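Local coordinates for ferritin like protein (Caulobacter vibrioides, PDB 3HL1), which is of unknown function but belongs to the ferritin-like family and probably binds metal within its bundle of helices, at residues D90-N95 against T128-D133; S98-Y103 against M118-Y123; Q166-E171 against L182-S187; P72-P77 against D278-M283. One frame throughout, in Å; residues are numbered along the deposited sequence. Where two conformers were deposited one is given.

Contact 1 of 4, residues D90-N95 against T128-D133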
loop_
_atom_site.group_PDB
_atom_site.type_symbol
_atom_site.label_atom_id
_atom_site.label_comp_id
_atom_site.label_asym_id
_atom_site.label_seq_id
_atom_site.Cartn_x
_atom_site.Cartn_y
_atom_site.Cartn_z
ATOM N N ASP A 90 17.197 -0.343 8.908
ATOM C CA ASP A 90 18.336 -0.379 9.831
ATOM C C ASP A 90 18.084 -1.445 10.862
ATOM O O ASP A 90 18.988 -1.852 11.562
ATOM C CB ASP A 90 18.515 0.931 10.615
ATOM C CG ASP A 90 18.984 2.098 9.765
ATOM O OD1 ASP A 90 19.514 1.892 8.652
ATOM O OD2 ASP A 90 18.835 3.244 10.253
ATOM N N LEU A 91 16.836 -1.867 11.012
ATOM C CA LEU A 91 16.528 -2.941 11.946
ATOM C C LEU A 91 16.939 -4.324 11.432
ATOM O O LEU A 91 16.982 -5.289 12.186
ATOM C CB LEU A 91 15.046 -2.944 12.312
ATOM C CG LEU A 91 14.503 -1.699 13.018
ATOM C CD1 LEU A 91 13.017 -1.764 13.145
ATOM C CD2 LEU A 91 15.145 -1.583 14.413
ATOM N N ASP A 92 17.185 -4.432 10.138
ATOM C CA ASP A 92 17.373 -5.716 9.498
ATOM C C ASP A 92 18.860 -6.021 9.323
ATOM O O ASP A 92 19.661 -5.122 9.161
ATOM C CB ASP A 92 16.716 -5.691 8.107
ATOM C CG ASP A 92 15.237 -5.398 8.154
ATOM O OD1 ASP A 92 14.624 -5.771 9.179
ATOM O OD2 ASP A 92 14.696 -4.796 7.190
ATOM N N THR A 93 19.190 -7.302 9.286
ATOM C CA THR A 93 20.572 -7.752 9.099
ATOM C C THR A 93 20.591 -8.870 8.029
ATOM O O THR A 93 19.907 -9.893 8.164
ATOM C CB THR A 93 21.138 -8.223 10.445
ATOM O OG1 THR A 93 20.312 -9.275 10.937
ATOM C CG2 THR A 93 21.133 -7.066 11.519
ATOM N N PRO A 94 21.253 -8.624 6.889
ATOM C CA PRO A 94 21.912 -7.363 6.494
ATOM C C PRO A 94 20.851 -6.289 6.214
ATOM O O PRO A 94 19.679 -6.630 5.993
ATOM C CB PRO A 94 22.665 -7.742 5.209
ATOM C CG PRO A 94 21.828 -8.825 4.599
ATOM C CD PRO A 94 21.295 -9.623 5.800
ATOM N N ASN A 95 21.241 -5.019 6.306
ATOM C CA ASN A 95 20.367 -3.931 5.944
ATOM C C ASN A 95 20.126 -4.094 4.446
ATOM O O ASN A 95 21.073 -4.097 3.666
ATOM C CB ASN A 95 21.004 -2.596 6.278
ATOM C CG ASN A 95 20.092 -1.453 6.057
ATOM O OD1 ASN A 95 19.178 -1.508 5.218
ATOM N ND2 ASN A 95 20.307 -0.386 6.828
ATOM N N THR A 128 15.008 -10.648 7.086
ATOM C CA THR A 128 15.428 -9.593 8.031
ATOM C C THR A 128 16.279 -10.135 9.199
ATOM O O THR A 128 17.025 -9.399 9.847
ATOM C CB THR A 128 14.206 -8.836 8.590
ATOM O OG1 THR A 128 13.371 -9.712 9.384
ATOM C CG2 THR A 128 13.414 -8.225 7.445
ATOM N N GLN A 129 16.149 -11.428 9.456
ATOM C CA GLN A 129 16.822 -12.077 10.579
ATOM C C GLN A 129 16.558 -11.336 11.886
ATOM O O GLN A 129 17.480 -10.978 12.601
ATOM C CB GLN A 129 18.316 -12.180 10.342
ATOM C CG GLN A 129 18.692 -12.924 9.098
ATOM C CD GLN A 129 20.134 -13.351 9.146
ATOM O OE1 GLN A 129 20.492 -14.231 9.933
ATOM N NE2 GLN A 129 20.979 -12.727 8.319
ATOM N N ARG A 130 15.299 -11.028 12.160
ATOM C CA ARG A 130 14.988 -10.475 13.459
ATOM C C ARG A 130 13.766 -11.085 14.069
ATOM O O ARG A 130 12.868 -11.544 13.379
ATOM C CB ARG A 130 14.913 -8.945 13.451
ATOM C CG ARG A 130 13.886 -8.298 12.594
ATOM C CD ARG A 130 14.005 -6.791 12.722
ATOM N NE ARG A 130 13.035 -6.164 13.631
ATOM C CZ ARG A 130 13.308 -5.485 14.749
ATOM N NH1 ARG A 130 14.545 -5.334 15.212
ATOM N NH2 ARG A 130 12.312 -4.951 15.426
ATOM N N GLU A 131 13.789 -11.132 15.393
ATOM C CA GLU A 131 12.618 -11.470 16.176
ATOM C C GLU A 131 11.634 -10.285 16.084
ATOM O O GLU A 131 12.035 -9.156 16.343
ATOM C CB GLU A 131 13.020 -11.741 17.636
ATOM C CG GLU A 131 13.440 -13.182 17.884
ATOM C CD GLU A 131 12.280 -14.135 17.656
ATOM O OE1 GLU A 131 11.212 -13.925 18.269
ATOM O OE2 GLU A 131 12.427 -15.075 16.853
ATOM N N PRO A 132 10.358 -10.547 15.707
ATOM C CA PRO A 132 9.367 -9.478 15.622
ATOM C C PRO A 132 9.247 -8.774 16.946
ATOM O O PRO A 132 9.236 -9.447 17.997
ATOM C CB PRO A 132 8.072 -10.218 15.291
ATOM C CG PRO A 132 8.533 -11.491 14.638
ATOM C CD PRO A 132 9.781 -11.852 15.316
ATOM N N ASP A 133 9.226 -7.448 16.910
ATOM C CA ASP A 133 9.074 -6.658 18.119
ATOM C C ASP A 133 7.575 -6.504 18.327
ATOM O O ASP A 133 6.884 -5.808 17.550
ATOM C CB ASP A 133 9.735 -5.316 17.990
ATOM C CG ASP A 133 9.770 -4.580 19.296
ATOM O OD1 ASP A 133 8.990 -4.935 20.224
ATOM O OD2 ASP A 133 10.559 -3.632 19.372
HETATM O O HOH W 1 18.140 -8.301 12.207
#
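The backbone N-H of Thr93 points almost straight at the carbonyl of Thr128: Thr93 N lies 3.1 Å from Thr128 O, with an N-H...O angle of 173°. A water molecule draws the same two turns together, 2.7 Å from Thr93 OG1 and donating to Gln129 O at 2.8 Å. Thr93 suits this place because its hydroxyl, held between the backbone N and the carbonyl carbon (chi1 58°), can turn to that water while its backbone N gives a bond and its backbone O receives one. That carbonyl takes a weak, bent bond from the side-chain amide of Gln129, NE2 to Thr93 O being 3.0 Å. The carboxylate of Asp92 meets Thr128 through carbon, with OD1 3.1 Å from Thr128 CB and the methyl CG2 close by; the threonine hydroxyl is engaged instead by the carbonyl of Glu125. Farther along, Leu91 lays CB over one face of the Arg130 guanidinium, toward its rim, the closest side-chain atoms being Leu91 CB and Arg130 NH1 at 3.8 Å. A flat cation of this kind accepts an aliphatic cover on its face while its N-H groups bond at the edge, and Arg130 NE makes a salt bridge with Glu146. That bridge ties the paired loops, which precede and follow helix 112-121, to helix 144-157.

Contact 2 of 4, residues S98-Y103 against M118-Y123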
loop_
_atom_site.group_PDB
_atom_site.type_symbol
_atom_site.label_atom_id
_atom_site.label_comp_id
_atom_site.label_asym_id
_atom_site.label_seq_id
_atom_site.Cartn_x
_atom_site.Cartn_y
_atom_site.Cartn_z
ATOM N N SER A 98 21.626 -2.012 1.580
ATOM C CA SER A 98 22.969 -2.311 1.067
ATOM C C SER A 98 22.903 -3.121 -0.215
ATOM O O SER A 98 23.866 -3.178 -0.954
ATOM C CB SER A 98 23.808 -3.082 2.094
ATOM O OG SER A 98 23.158 -4.283 2.503
ATOM N N ILE A 99 21.767 -3.782 -0.459
ATOM C CA ILE A 99 21.566 -4.591 -1.659
ATOM C C ILE A 99 20.797 -3.809 -2.733
ATOM O O ILE A 99 21.197 -3.754 -3.871
ATOM C CB ILE A 99 20.786 -5.869 -1.313
ATOM C CG1 ILE A 99 21.583 -6.719 -0.292
ATOM C CG2 ILE A 99 20.478 -6.663 -2.585
ATOM C CD1 ILE A 99 20.711 -7.643 0.589
ATOM N N PHE A 100 19.671 -3.226 -2.330
ATOM C CA PHE A 100 18.770 -2.519 -3.214
ATOM C C PHE A 100 19.092 -1.059 -3.168
ATOM O O PHE A 100 18.387 -0.270 -2.571
ATOM C CB PHE A 100 17.324 -2.815 -2.787
ATOM C CG PHE A 100 16.997 -4.268 -2.794
ATOM C CD1 PHE A 100 16.930 -4.970 -4.002
ATOM C CD2 PHE A 100 16.768 -4.953 -1.605
ATOM C CE1 PHE A 100 16.620 -6.337 -4.028
ATOM C CE2 PHE A 100 16.462 -6.327 -1.616
ATOM C CZ PHE A 100 16.395 -7.022 -2.836
ATOM N N THR A 101 20.211 -0.699 -3.786
ATOM C CA THR A 101 20.660 0.682 -3.809
ATOM C C THR A 101 21.117 1.026 -5.237
ATOM O O THR A 101 21.708 0.177 -5.930
ATOM C CB THR A 101 21.794 0.909 -2.798
ATOM O OG1 THR A 101 22.372 2.180 -3.015
ATOM C CG2 THR A 101 22.881 -0.086 -2.973
ATOM N N PRO A 102 20.801 2.237 -5.720
ATOM C CA PRO A 102 20.121 3.325 -5.073
ATOM C C PRO A 102 18.612 3.071 -4.850
ATOM O O PRO A 102 18.038 2.214 -5.518
ATOM C CB PRO A 102 20.326 4.477 -6.055
ATOM C CG PRO A 102 20.347 3.807 -7.381
ATOM C CD PRO A 102 21.122 2.557 -7.134
ATOM N N TYR A 103 18.026 3.832 -3.942
ATOM C CA TYR A 103 16.588 3.758 -3.651
ATOM C C TYR A 103 16.074 5.133 -3.147
ATOM O O TYR A 103 16.884 5.987 -2.770
ATOM C CB TYR A 103 16.369 2.631 -2.654
ATOM C CG TYR A 103 16.533 3.011 -1.188
ATOM C CD1 TYR A 103 17.773 3.049 -0.550
ATOM C CD2 TYR A 103 15.414 3.292 -0.445
ATOM C CE1 TYR A 103 17.864 3.399 0.806
ATOM C CE2 TYR A 103 15.494 3.643 0.856
ATOM C CZ TYR A 103 16.694 3.687 1.489
ATOM O OH TYR A 103 16.619 4.019 2.825
HETATM N N MSE A 118 10.773 -0.603 -4.613
HETATM C CA MSE A 118 9.677 -1.591 -4.662
HETATM C C MSE A 118 10.069 -2.950 -4.067
HETATM O O MSE A 118 9.295 -3.533 -3.290
HETATM C CB MSE A 118 9.146 -1.698 -6.087
HETATM C CG MSE A 118 8.505 -0.406 -6.478
HETATM SE SE MSE A 118 7.994 -0.380 -8.338
HETATM C CE MSE A 118 6.612 -1.361 -8.240
ATOM N N CYS A 119 11.315 -3.359 -4.313
ATOM C CA CYS A 119 11.884 -4.588 -3.731
ATOM C C CYS A 119 12.034 -4.450 -2.216
ATOM O O CYS A 119 11.680 -5.357 -1.455
ATOM C CB CYS A 119 13.238 -4.948 -4.352
ATOM S SG CYS A 119 13.151 -5.539 -6.064
ATOM N N LEU A 120 12.505 -3.297 -1.778
ATOM C CA LEU A 120 12.635 -2.975 -0.352
ATOM C C LEU A 120 11.294 -2.969 0.379
ATOM O O LEU A 120 11.165 -3.549 1.456
ATOM C CB LEU A 120 13.295 -1.606 -0.215
ATOM C CG LEU A 120 14.806 -1.567 -0.365
ATOM C CD1 LEU A 120 15.255 -0.145 -0.564
ATOM C CD2 LEU A 120 15.439 -2.159 0.872
ATOM N N ILE A 121 10.300 -2.340 -0.206
ATOM C CA ILE A 121 8.963 -2.266 0.427
ATOM C C ILE A 121 8.430 -3.660 0.701
ATOM O O ILE A 121 7.850 -3.893 1.746
ATOM C CB ILE A 121 7.969 -1.504 -0.453
ATOM C CG1 ILE A 121 8.255 -0.015 -0.431
ATOM C CG2 ILE A 121 6.527 -1.712 0.006
ATOM C CD1 ILE A 121 7.730 0.665 -1.727
ATOM N N GLU A 122 8.588 -4.555 -0.264
ATOM C CA GLU A 122 8.077 -5.898 -0.168
ATOM C C GLU A 122 9.084 -6.913 0.384
ATOM O O GLU A 122 8.859 -8.119 0.304
ATOM C CB GLU A 122 7.604 -6.372 -1.559
ATOM C CG GLU A 122 6.589 -5.442 -2.281
ATOM C CD GLU A 122 5.147 -5.561 -1.767
ATOM O OE1 GLU A 122 4.873 -6.282 -0.752
ATOM O OE2 GLU A 122 4.265 -4.921 -2.391
ATOM N N TYR A 123 10.179 -6.426 0.940
ATOM C CA TYR A 123 11.243 -7.276 1.463
ATOM C C TYR A 123 10.679 -8.270 2.485
ATOM O O TYR A 123 10.002 -7.843 3.445
ATOM C CB TYR A 123 12.303 -6.424 2.145
ATOM C CG TYR A 123 13.583 -7.154 2.455
ATOM C CD1 TYR A 123 14.370 -7.696 1.431
ATOM C CD2 TYR A 123 14.043 -7.248 3.764
ATOM C CE1 TYR A 123 15.539 -8.323 1.720
ATOM C CE2 TYR A 123 15.231 -7.878 4.047
ATOM C CZ TYR A 123 15.958 -8.419 3.004
ATOM O OH TYR A 123 17.159 -9.012 3.249
#
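Phe100 holds its ring beside its own backbone N (chi1 -58°) and Tyr123 holds its ring anti to the backbone N (chi1 -167°); at the end of helix 112-121 Phe100 CE2 lies 3.9 Å from Tyr123 CD1, the side chains crossing at about a right angle. The arrangement is a small aromatic and aliphatic cluster in this ferritin-like protein, where a loop folds down on the last turn of a helix that follows it in the chain. Cys119 supplies a CH-pi contact: its CB stands over one face of the Phe100 ring, 3.9 Å from the ring centroid and 20° off the normal. The sulfur lies more obliquely, SG being 4.8 Å from that centroid, a Cys sulfur-aromatic contact. Ile99 closes the opposite face with CG2, so the phenyl is held between a helix residue and its own chain neighbour. Small Cys119 lets the ring come near the helix, while branched Leu120 reaches two aromatic residues at once. Leu120 and Phe100 lie alongside, pointing opposite ways, with Leu120 CG 3.7 Å from Phe100 CB. Beyond this cluster, Phe234 and Arg241 of helix 233-242 also touch Phe100. The backbone Phe100 O is buried here without a polar partner. On the far branch of the leucine, Leu120 CD1 presses over one face of the Tyr103 ring, 3.4 Å from Tyr103 CD2.

Contact 3 of 4, residues Q166-E171 against L182-S187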
loop_
_atom_site.group_PDB
_atom_site.type_symbol
_atom_site.label_atom_id
_atom_site.label_comp_id
_atom_site.label_asym_id
_atom_site.label_seq_id
_atom_site.Cartn_x
_atom_site.Cartn_y
_atom_site.Cartn_z
ATOM N N GLN A 166 -19.665 -5.310 10.748
ATOM C CA GLN A 166 -19.543 -3.967 11.257
ATOM C C GLN A 166 -18.777 -3.113 10.299
ATOM O O GLN A 166 -17.544 -3.202 10.249
ATOM C CB GLN A 166 -18.835 -3.989 12.624
ATOM C CG GLN A 166 -18.861 -2.611 13.313
ATOM C CD GLN A 166 -18.563 -2.711 14.782
ATOM O OE1 GLN A 166 -19.466 -2.571 15.608
ATOM N NE2 GLN A 166 -17.284 -2.976 15.127
ATOM N N LYS A 167 -19.499 -2.280 9.542
ATOM C CA LYS A 167 -18.925 -1.354 8.586
ATOM C C LYS A 167 -17.923 -2.042 7.654
ATOM O O LYS A 167 -16.804 -1.580 7.434
ATOM C CB LYS A 167 -18.350 -0.163 9.333
ATOM C CG LYS A 167 -19.351 0.554 10.232
ATOM C CD LYS A 167 -18.733 1.800 10.847
ATOM C CE LYS A 167 -19.710 2.644 11.553
ATOM N NZ LYS A 167 -20.178 1.953 12.729
ATOM N N GLN A 168 -18.372 -3.175 7.093
ATOM C CA GLN A 168 -17.548 -3.969 6.193
ATOM C C GLN A 168 -17.765 -3.518 4.751
ATOM O O GLN A 168 -18.861 -3.120 4.376
ATOM C CB GLN A 168 -17.875 -5.449 6.308
ATOM C CG GLN A 168 -17.639 -6.037 7.643
ATOM C CD GLN A 168 -16.198 -6.034 8.009
ATOM O OE1 GLN A 168 -15.419 -6.835 7.512
ATOM N NE2 GLN A 168 -15.827 -5.144 8.905
HETATM N N MSE A 169 -16.723 -3.648 3.963
HETATM C CA MSE A 169 -16.685 -3.229 2.567
HETATM C C MSE A 169 -16.279 -4.404 1.698
HETATM O O MSE A 169 -15.504 -5.260 2.108
HETATM C CB MSE A 169 -15.674 -2.106 2.464
HETATM C CG MSE A 169 -15.419 -1.527 1.155
HETATM SE SE MSE A 169 -14.187 -0.092 1.565
HETATM C CE MSE A 169 -13.401 0.021 -0.157
ATOM N N ASP A 170 -16.836 -4.473 0.497
ATOM C CA ASP A 170 -16.478 -5.549 -0.440
ATOM C C ASP A 170 -16.568 -5.092 -1.915
ATOM O O ASP A 170 -17.566 -5.324 -2.578
ATOM C CB ASP A 170 -17.345 -6.801 -0.153
ATOM C CG ASP A 170 -16.753 -8.091 -0.772
ATOM O OD1 ASP A 170 -15.537 -8.121 -1.121
ATOM O OD2 ASP A 170 -17.508 -9.087 -0.906
ATOM N N GLU A 171 -15.513 -4.418 -2.375
ATOM C CA GLU A 171 -15.332 -3.986 -3.762
ATOM C C GLU A 171 -14.041 -4.643 -4.253
ATOM O O GLU A 171 -13.917 -5.001 -5.416
ATOM C CB GLU A 171 -15.202 -2.468 -3.845
ATOM C CG GLU A 171 -16.277 -1.664 -3.055
ATOM C CD GLU A 171 -17.695 -1.641 -3.712
ATOM O OE1 GLU A 171 -17.814 -1.415 -4.943
ATOM O OE2 GLU A 171 -18.702 -1.814 -2.984
ATOM N N LEU A 182 -14.632 -11.002 1.579
ATOM C CA LEU A 182 -13.436 -10.982 2.370
ATOM C C LEU A 182 -13.690 -9.938 3.467
ATOM O O LEU A 182 -13.133 -8.820 3.491
ATOM C CB LEU A 182 -12.250 -10.711 1.488
ATOM C CG LEU A 182 -11.811 -11.830 0.534
ATOM C CD1 LEU A 182 -10.621 -11.342 -0.233
ATOM C CD2 LEU A 182 -11.464 -13.134 1.253
ATOM N N THR A 183 -14.612 -10.335 4.325
ATOM C CA THR A 183 -15.136 -9.504 5.381
ATOM C C THR A 183 -15.236 -10.305 6.661
ATOM O O THR A 183 -15.207 -11.538 6.671
ATOM C CB THR A 183 -16.554 -9.003 5.049
ATOM O OG1 THR A 183 -17.414 -10.123 4.961
ATOM C CG2 THR A 183 -16.605 -8.270 3.741
ATOM N N VAL A 184 -15.414 -9.590 7.756
ATOM C CA VAL A 184 -15.616 -10.196 9.043
ATOM C C VAL A 184 -17.108 -10.164 9.338
ATOM O O VAL A 184 -17.705 -9.105 9.601
ATOM C CB VAL A 184 -14.768 -9.482 10.112
ATOM C CG1 VAL A 184 -15.027 -10.084 11.493
ATOM C CG2 VAL A 184 -13.245 -9.568 9.711
ATOM N N THR A 185 -17.714 -11.350 9.275
ATOM C CA THR A 185 -19.157 -11.496 9.443
ATOM C C THR A 185 -19.539 -12.019 10.821
ATOM O O THR A 185 -20.693 -11.963 11.189
ATOM C CB THR A 185 -19.739 -12.475 8.417
ATOM O OG1 THR A 185 -19.104 -13.749 8.579
ATOM C CG2 THR A 185 -19.507 -11.968 7.009
ATOM N N GLU A 186 -18.583 -12.558 11.574
ATOM C CA GLU A 186 -18.848 -13.113 12.901
ATOM C C GLU A 186 -18.187 -12.299 14.019
ATOM O O GLU A 186 -17.209 -11.589 13.803
ATOM C CB GLU A 186 -18.311 -14.535 13.019
ATOM C CG GLU A 186 -18.717 -15.492 11.937
ATOM C CD GLU A 186 -20.184 -15.812 11.973
ATOM O OE1 GLU A 186 -20.702 -15.985 13.097
ATOM O OE2 GLU A 186 -20.813 -15.901 10.885
ATOM N N SER A 187 -18.724 -12.437 15.232
ATOM C CA SER A 187 -18.222 -11.708 16.370
ATOM C C SER A 187 -17.254 -12.528 17.188
ATOM O O SER A 187 -17.103 -13.746 16.997
ATOM C CB SER A 187 -19.344 -11.239 17.251
ATOM O OG SER A 187 -20.234 -10.393 16.528
HETATM O O HOH W 2 -17.205 -6.885 11.165
#
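Two extended segments of one long loop, between helices 144-157 and 188-207, run antiparallel here, their directions 176° apart, yet a glutamine side chain rather than backbone pairing joins them. Gln168 OE1 accepts the backbone N-H of Val184 at 2.8 Å in a nearly straight bond, 178° at the hydrogen. The donor stands above the plane of the amide carbonyl, not on a lone pair. The other end of the amide turns back on its own segment, where Gln168 NE2 donates to Gln166 O at 2.9 Å, with that oxygen in the amide plane. Bending at chi2 (-65°) folds the chain so that both ends find partners, and NE2 also bonds Asn63 O of helix 42-67. Bonds at both ends fix the rotation of the amide, a task suited to glutamine, which carries donor and acceptor together. A water spans the gap nearby, donating to Val184 O at 2.8 Å and accepting from Gln166 N at 3.0 Å. Thr183 packs CB and CG2 against Gln168 CB, and its CG2 lies 3.6 Å from Met169 O. Glutamine bridging of two antiparallel loop segments thus pins this connection between helices against helix 42-67 of the ferritin-like fold.

Contact 4 of 4, residues P72-P77 against D278-M283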
loop_
_atom_site.group_PDB
_atom_site.type_symbol
_atom_site.label_atom_id
_atom_site.label_comp_id
_atom_site.label_asym_id
_atom_site.label_seq_id
_atom_site.Cartn_x
_atom_site.Cartn_y
_atom_site.Cartn_z
ATOM N N PRO A 72 -10.730 3.449 9.747
ATOM C CA PRO A 72 -9.549 4.254 9.385
ATOM C C PRO A 72 -9.879 5.472 8.495
ATOM O O PRO A 72 -10.902 5.518 7.779
ATOM C CB PRO A 72 -8.677 3.293 8.583
ATOM C CG PRO A 72 -9.295 1.947 8.708
ATOM C CD PRO A 72 -10.725 2.129 9.085
ATOM N N THR A 73 -8.974 6.412 8.489
ATOM C CA THR A 73 -9.135 7.593 7.642
ATOM C C THR A 73 -7.901 7.730 6.800
ATOM O O THR A 73 -6.801 7.428 7.219
ATOM C CB THR A 73 -9.280 8.859 8.504
ATOM O OG1 THR A 73 -8.172 8.879 9.404
ATOM C CG2 THR A 73 -10.438 8.774 9.319
ATOM N N LEU A 74 -8.065 8.165 5.576
ATOM C CA LEU A 74 -6.957 8.280 4.675
ATOM C C LEU A 74 -6.661 9.711 4.331
ATOM O O LEU A 74 -7.568 10.502 4.083
ATOM C CB LEU A 74 -7.262 7.569 3.374
ATOM C CG LEU A 74 -7.436 6.051 3.418
ATOM C CD1 LEU A 74 -7.817 5.667 1.950
ATOM C CD2 LEU A 74 -6.272 5.297 3.906
ATOM N N SER A 75 -5.393 10.034 4.254
ATOM C CA SER A 75 -4.979 11.330 3.745
ATOM C C SER A 75 -3.866 11.120 2.739
ATOM O O SER A 75 -3.283 10.048 2.670
ATOM C CB SER A 75 -4.598 12.269 4.885
ATOM O OG SER A 75 -3.710 11.689 5.745
ATOM N N ALA A 76 -3.572 12.136 1.949
ATOM C CA ALA A 76 -2.562 12.006 0.901
ATOM C C ALA A 76 -1.165 11.694 1.488
ATOM O O ALA A 76 -0.694 12.362 2.404
ATOM C CB ALA A 76 -2.554 13.277 -0.009
ATOM N N PRO A 77 -0.509 10.629 0.981
ATOM C CA PRO A 77 0.824 10.283 1.422
ATOM C C PRO A 77 1.846 11.301 0.893
ATOM O O PRO A 77 1.581 12.008 -0.122
ATOM C CB PRO A 77 1.044 8.906 0.781
ATOM C CG PRO A 77 -0.237 8.493 0.208
ATOM C CD PRO A 77 -0.953 9.725 -0.109
ATOM N N ASP A 278 -11.629 11.199 -0.207
ATOM C CA ASP A 278 -12.928 11.524 0.422
ATOM C C ASP A 278 -13.948 10.390 0.205
ATOM O O ASP A 278 -14.651 10.049 1.143
ATOM C CB ASP A 278 -13.585 12.824 -0.072
ATOM C CG ASP A 278 -12.832 14.071 0.339
ATOM O OD1 ASP A 278 -12.026 14.082 1.307
ATOM O OD2 ASP A 278 -13.005 15.069 -0.372
ATOM N N ILE A 279 -14.036 9.845 -1.028
ATOM C CA ILE A 279 -14.960 8.755 -1.352
ATOM C C ILE A 279 -14.580 7.568 -0.436
ATOM O O ILE A 279 -15.442 6.982 0.243
ATOM C CB ILE A 279 -14.942 8.362 -2.860
ATOM C CG1 ILE A 279 -15.708 9.441 -3.682
ATOM C CG2 ILE A 279 -15.583 6.994 -3.138
ATOM C CD1 ILE A 279 -15.426 9.401 -5.147
ATOM N N LEU A 280 -13.296 7.205 -0.416
ATOM C CA LEU A 280 -12.866 6.075 0.411
ATOM C C LEU A 280 -13.114 6.267 1.878
ATOM O O LEU A 280 -13.469 5.280 2.537
ATOM C CB LEU A 280 -11.414 5.640 0.132
ATOM C CG LEU A 280 -11.038 5.067 -1.240
ATOM C CD1 LEU A 280 -9.492 5.021 -1.326
ATOM C CD2 LEU A 280 -11.643 3.670 -1.433
ATOM N N ASN A 281 -12.900 7.479 2.411
ATOM C CA ASN A 281 -13.156 7.750 3.813
ATOM C C ASN A 281 -14.591 7.449 4.197
ATOM O O ASN A 281 -14.837 6.907 5.254
ATOM C CB ASN A 281 -12.721 9.156 4.193
ATOM C CG ASN A 281 -11.225 9.251 4.330
ATOM O OD1 ASN A 281 -10.583 8.239 4.601
ATOM N ND2 ASN A 281 -10.640 10.426 4.063
ATOM N N GLY A 282 -15.528 7.794 3.323
ATOM C CA GLY A 282 -16.935 7.539 3.575
ATOM C C GLY A 282 -17.183 6.046 3.633
ATOM O O GLY A 282 -17.845 5.539 4.577
HETATM N N MSE A 283 -16.617 5.337 2.667
HETATM C CA MSE A 283 -16.720 3.886 2.592
HETATM C C MSE A 283 -16.079 3.155 3.770
HETATM O O MSE A 283 -16.612 2.155 4.271
HETATM C CB MSE A 283 -16.125 3.377 1.282
HETATM C CG MSE A 283 -17.105 3.750 0.110
HETATM SE SE MSE A 283 -16.249 3.592 -1.610
HETATM C CE MSE A 283 -16.306 1.744 -1.701
HETATM O O HOH W 3 -13.229 6.769 7.418
#
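Asn281 grips the backbone of Leu74 with both ends of its side-chain amide, taking the N-H and giving to the carbonyl of the same residue. Asn281 OD1 accepts from Leu74 N at 2.7 Å, and Asn281 ND2 donates to Leu74 O at 3.1 Å. In this two-pronged pairing, an amide on helix 261-283 of the ferritin-like protein does for an extended segment what a neighbouring strand would do for its edge. Both bonds lie in the plane of the accepting carbonyl, on a lone pair, and the second is nearly straight at 175°. Leu74 O also falls in the plane of the asparagine amide, so the two bonds together settle which way that group is flipped. Asparagine suits the place: its side chain is short, and CG sits anti to its carbonyl carbon (chi1 -76°), carrying the amide across to the loop. A water adds a third link, donating to Pro72 O at 2.7 Å and to Asn281 O at the same distance. Outside the polar grip, Leu74 is buried and points its side chain toward the 278-283 segment, while Ile19 and Leu23 of helix 8-35 also touch it, so the loop lies between two helices. Leu280, one position before Asn281, meets Leu74 methyl to methyl, Leu280 CD1 lying 3.7 Å from Leu74 CD1.

Contact 2 is the buried one of the four and relies on rings, a thiol and aliphatic branches, with no hydrogen bond across it; the others are partly buried and joined by polar bonds and a water. Contacts 1 and 2 are neighbours: contact 1 pairs the loops before and after helix 112-121, contact 2 sets the first of them on the end of that helix, and they meet where Thr128 CG2 packs on Tyr123. Contacts 3 and 4 touch elsewhere, through Met169 and Glu171 against Met283, and in each a side-chain amide binds backbone: a glutamine between two parts of one loop, an asparagine from helix to loop. Contacts 2 and 4 lie on opposite sides of the chain's centre.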